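Teicoplanin pseudoaglycone deacetylases Orf2 (Actinoplanes teichomyceticus, PDB 2X9L) is probably a zinc-dependent deacetylase of the PIG-L family that removes the N-acetyl group from an acetylated sugar of the teicoplanin pseudoaglycone. Local coordinates at residues Arg9-Ser14 with Asp145-Thr150. Sequence-based numbering, arbitrary orientation.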
ATOM      1  N   ARG A   9       1.275 -18.075  -6.145  1.00 20.90           N
ATOM      2  CA  ARG A   9       2.173 -16.954  -6.324  1.00 18.49           C
ATOM      3  C   ARG A   9       1.350 -15.711  -6.004  1.00 17.47           C
ATOM      4  O   ARG A   9       0.409 -15.396  -6.720  1.00 18.90           O
ATOM      5  CB  ARG A   9       2.716 -16.906  -7.758  1.00 22.26           C
ATOM      6  CG  ARG A   9       3.399 -18.204  -8.215  1.00 25.96           C
ATOM      7  CD  ARG A   9       4.126 -18.047  -9.554  1.00 26.95           C
ATOM      8  NE  ARG A   9       5.349 -17.264  -9.404  1.00 31.15           N
ATOM      9  CZ  ARG A   9       6.348 -17.230 -10.285  1.00 36.03           C
ATOM     10  NH1 ARG A   9       6.283 -17.939 -11.411  1.00 38.36           N
ATOM     11  NH2 ARG A   9       7.419 -16.479 -10.042  1.00 33.00           N
ATOM     12  N   LEU A  10       1.690 -15.043  -4.907  1.00 15.69           N
ATOM     13  CA  LEU A  10       0.921 -13.901  -4.437  1.00 15.49           C
ATOM     14  C   LEU A  10       1.704 -12.624  -4.687  1.00 12.98           C
ATOM     15  O   LEU A  10       2.814 -12.474  -4.207  1.00 12.66           O
ATOM     16  CB  LEU A  10       0.634 -14.062  -2.941  1.00 14.34           C
ATOM     17  CG  LEU A  10      -0.125 -12.921  -2.273  1.00 16.73           C
ATOM     18  CD1 LEU A  10      -1.479 -12.746  -2.913  1.00 16.44           C
ATOM     19  CD2 LEU A  10      -0.249 -13.205  -0.780  1.00 19.06           C
ATOM     20  N   LEU A  11       1.130 -11.711  -5.459  1.00 12.15           N
ATOM     21  CA  LEU A  11       1.773 -10.433  -5.700  1.00 13.07           C
ATOM     22  C   LEU A  11       1.009  -9.367  -4.934  1.00 10.46           C
ATOM     23  O   LEU A  11      -0.158  -9.136  -5.208  1.00 12.71           O
ATOM     24  CB  LEU A  11       1.760 -10.102  -7.189  1.00 13.69           C
ATOM     25  CG  LEU A  11       2.219  -8.702  -7.620  1.00 12.19           C
ATOM     26  CD1 LEU A  11       3.694  -8.487  -7.259  1.00 13.79           C
ATOM     27  CD2 LEU A  11       1.983  -8.514  -9.116  1.00 14.24           C
ATOM     28  N   ALA A  12       1.675  -8.745  -3.971  1.00 10.69           N
ATOM     29  CA  ALA A  12       1.101  -7.637  -3.217  1.00 10.36           C
ATOM     30  C   ALA A  12       1.642  -6.349  -3.814  1.00 11.13           C
ATOM     31  O   ALA A  12       2.846  -6.239  -4.058  1.00 13.09           O
ATOM     32  CB  ALA A  12       1.513  -7.745  -1.769  1.00 10.97           C
ATOM     33  N   ILE A  13       0.754  -5.385  -4.048  1.00  9.91           N
ATOM     34  CA  ILE A  13       1.144  -4.111  -4.644  1.00  9.72           C
ATOM     35  C   ILE A  13       0.851  -2.974  -3.661  1.00 10.31           C
ATOM     36  O   ILE A  13      -0.306  -2.598  -3.436  1.00 10.64           O
ATOM     37  CB  ILE A  13       0.439  -3.891  -5.991  1.00 11.31           C
ATOM     38  CG1 ILE A  13       0.740  -5.055  -6.946  1.00 10.46           C
ATOM     39  CG2 ILE A  13       0.894  -2.557  -6.637  1.00 11.52           C
ATOM     40  CD1 ILE A  13       0.128  -4.868  -8.310  1.00 10.69           C
ATOM     41  N   SER A  14       1.917  -2.459  -3.058  1.00 10.52           N
ATOM     42  CA  SER A  14       1.827  -1.485  -1.988  1.00 11.04           C
ATOM     43  C   SER A  14       2.066  -0.086  -2.562  1.00 11.28           C
ATOM     44  O   SER A  14       2.992   0.112  -3.333  1.00 10.83           O
ATOM     45  CB  SER A  14       2.896  -1.813  -0.933  1.00 10.11           C
ATOM     46  OG  SER A  14       2.808  -0.971   0.208  1.00 12.91           O
ATOM     47  N   ASP A 145       3.699 -10.287 -16.010  1.00 19.07           N
ATOM     48  CA  ASP A 145       4.345 -11.167 -16.990  1.00 21.24           C
ATOM     49  C   ASP A 145       5.544 -11.875 -16.373  1.00 23.45           C
ATOM     50  O   ASP A 145       5.768 -13.065 -16.597  1.00 25.99           O
ATOM     51  CB  ASP A 145       4.817 -10.377 -18.215  1.00 20.85           C
ATOM     52  CG  ASP A 145       3.683  -9.973 -19.129  1.00 26.37           C
ATOM     53  OD1 ASP A 145       2.544 -10.452 -18.931  1.00 29.97           O
ATOM     54  OD2 ASP A 145       3.935  -9.172 -20.062  1.00 31.68           O
ATOM     55  N   GLU A 146       6.314 -11.142 -15.581  1.00 20.76           N
ATOM     56  CA  GLU A 146       7.569 -11.663 -15.052  1.00 21.66           C
ATOM     57  C   GLU A 146       7.371 -12.607 -13.865  1.00 23.90           C
ATOM     58  O   GLU A 146       8.068 -13.616 -13.748  1.00 22.67           O
ATOM     59  CB  GLU A 146       8.488 -10.509 -14.667  1.00 25.92           C
ATOM     60  CG  GLU A 146       9.779 -10.929 -13.999  1.00 28.60           C
ATOM     61  CD  GLU A 146      10.669  -9.742 -13.665  1.00 33.29           C
ATOM     62  OE1 GLU A 146      11.405  -9.820 -12.656  1.00 41.70           O
ATOM     63  OE2 GLU A 146      10.630  -8.734 -14.404  1.00 34.53           O
ATOM     64  N   PHE A 147       6.422 -12.275 -12.992  1.00 19.29           N
ATOM     65  CA  PHE A 147       6.194 -13.032 -11.760  1.00 21.89           C
ATOM     66  C   PHE A 147       5.108 -14.099 -11.925  1.00 22.70           C
ATOM     67  O   PHE A 147       5.124 -15.108 -11.228  1.00 21.98           O
ATOM     68  CB  PHE A 147       5.844 -12.068 -10.609  1.00 20.23           C
ATOM     69  CG  PHE A 147       5.605 -12.742  -9.277  1.00 23.29           C
ATOM     70  CD1 PHE A 147       6.638 -13.386  -8.605  1.00 24.16           C
ATOM     71  CD2 PHE A 147       4.347 -12.703  -8.686  1.00 18.68           C
ATOM     72  CE1 PHE A 147       6.413 -13.997  -7.379  1.00 20.98           C
ATOM     73  CE2 PHE A 147       4.115 -13.319  -7.461  1.00 20.31           C
ATOM     74  CZ  PHE A 147       5.151 -13.958  -6.803  1.00 17.57           C
ATOM     75  N   ASP A 148       4.173 -13.871 -12.848  1.00 21.68           N
ATOM     76  CA  ASP A 148       3.061 -14.796 -13.113  1.00 21.33           C
ATOM     77  C   ASP A 148       2.247 -15.119 -11.858  1.00 22.90           C
ATOM     78  O   ASP A 148       2.123 -16.279 -11.475  1.00 21.01           O
ATOM     79  CB  ASP A 148       3.584 -16.097 -13.743  1.00 24.89           C
ATOM     80  CG  ASP A 148       2.481 -16.942 -14.371  1.00 29.54           C
ATOM     81  OD1 ASP A 148       1.451 -16.382 -14.811  1.00 28.77           O
ATOM     82  OD2 ASP A 148       2.654 -18.176 -14.436  1.00 31.07           O
ATOM     83  N   PRO A 149       1.667 -14.089 -11.222  1.00 20.59           N
ATOM     84  CA  PRO A 149       0.937 -14.301  -9.967  1.00 16.26           C
ATOM     85  C   PRO A 149      -0.353 -15.091 -10.178  1.00 17.25           C
ATOM     86  O   PRO A 149      -0.954 -14.997 -11.245  1.00 20.11           O
ATOM     87  CB  PRO A 149       0.594 -12.871  -9.520  1.00 16.76           C
ATOM     88  CG  PRO A 149       0.549 -12.082 -10.804  1.00 17.78           C
ATOM     89  CD  PRO A 149       1.607 -12.691 -11.686  1.00 19.78           C
ATOM     90  N   THR A 150      -0.766 -15.862  -9.174  1.00 17.22           N
ATOM     91  CA  THR A 150      -2.089 -16.471  -9.179  1.00 17.71           C
ATOM     92  C   THR A 150      -3.123 -15.564  -8.514  1.00 17.76           C
ATOM     93  O   THR A 150      -4.318 -15.715  -8.730  1.00 15.37           O
ATOM     94  CB  THR A 150      -2.101 -17.829  -8.459  1.00 21.87           C
ATOM     95  OG1 THR A 150      -1.622 -17.658  -7.125  1.00 24.97           O
ATOM     96  CG2 THR A 150      -1.220 -18.832  -9.185  1.00 22.77           C
TER
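The carbonyl oxygen of R9 receives two hydrogen bonds from T150, and their geometries differ. T150 N lies 2.8 Å from R9 O, in the carbonyl plane and on a lone pair, although the N-H...O angle is only 145°. T150 OG1 reaches the same R9 O at 3.1 Å from above that plane, a position it owes to a chi1 of 57°, which sets the hydroxyl between its own backbone N and carbonyl carbon.

The tightly packed part lies on the inner side of this bond pair, where L11, F147 and P149 are buried. L11 points toward the 145-150 segment and lies side by side with P149, L11 CB being 3.8 Å from P149 CB. The same L11 CB lies 4.0 Å from F147 CD2. F147 lays its ring against the strand, and F147 CE2 comes within 3.6 Å of L10 O. I143 and I144 of helix 126-147 and L39 of strand 37-42 close round this apolar group.

The outer side is more open to solvent, with R9 partly exposed and D148 and T150 exposed. R9 bends at chi3 and slides past F147, bringing NE over one ring face but offset toward the rim. The resulting cation-pi contact is off-centre, with R9 CZ 4.6 Å from the F147 ring centroid and the two planes 70° apart; the exact placement of the guanidinium is doubtful, because the model presses it unrealistically close to F147 O. R9 NH1 and D148 OD2, 4.7 Å apart, may attract each other weakly but are too distant for a salt bridge.

D148, with positive phi, ends the helical course, and P149 and T150 lead into strand 151-155, which pairs in parallel with 9-14. This is the entry to a central strand of the Rossmann-like α/β sheet of PIG-L deacetylases, where strand 9-14 runs on toward the zinc ligands H16 and D19.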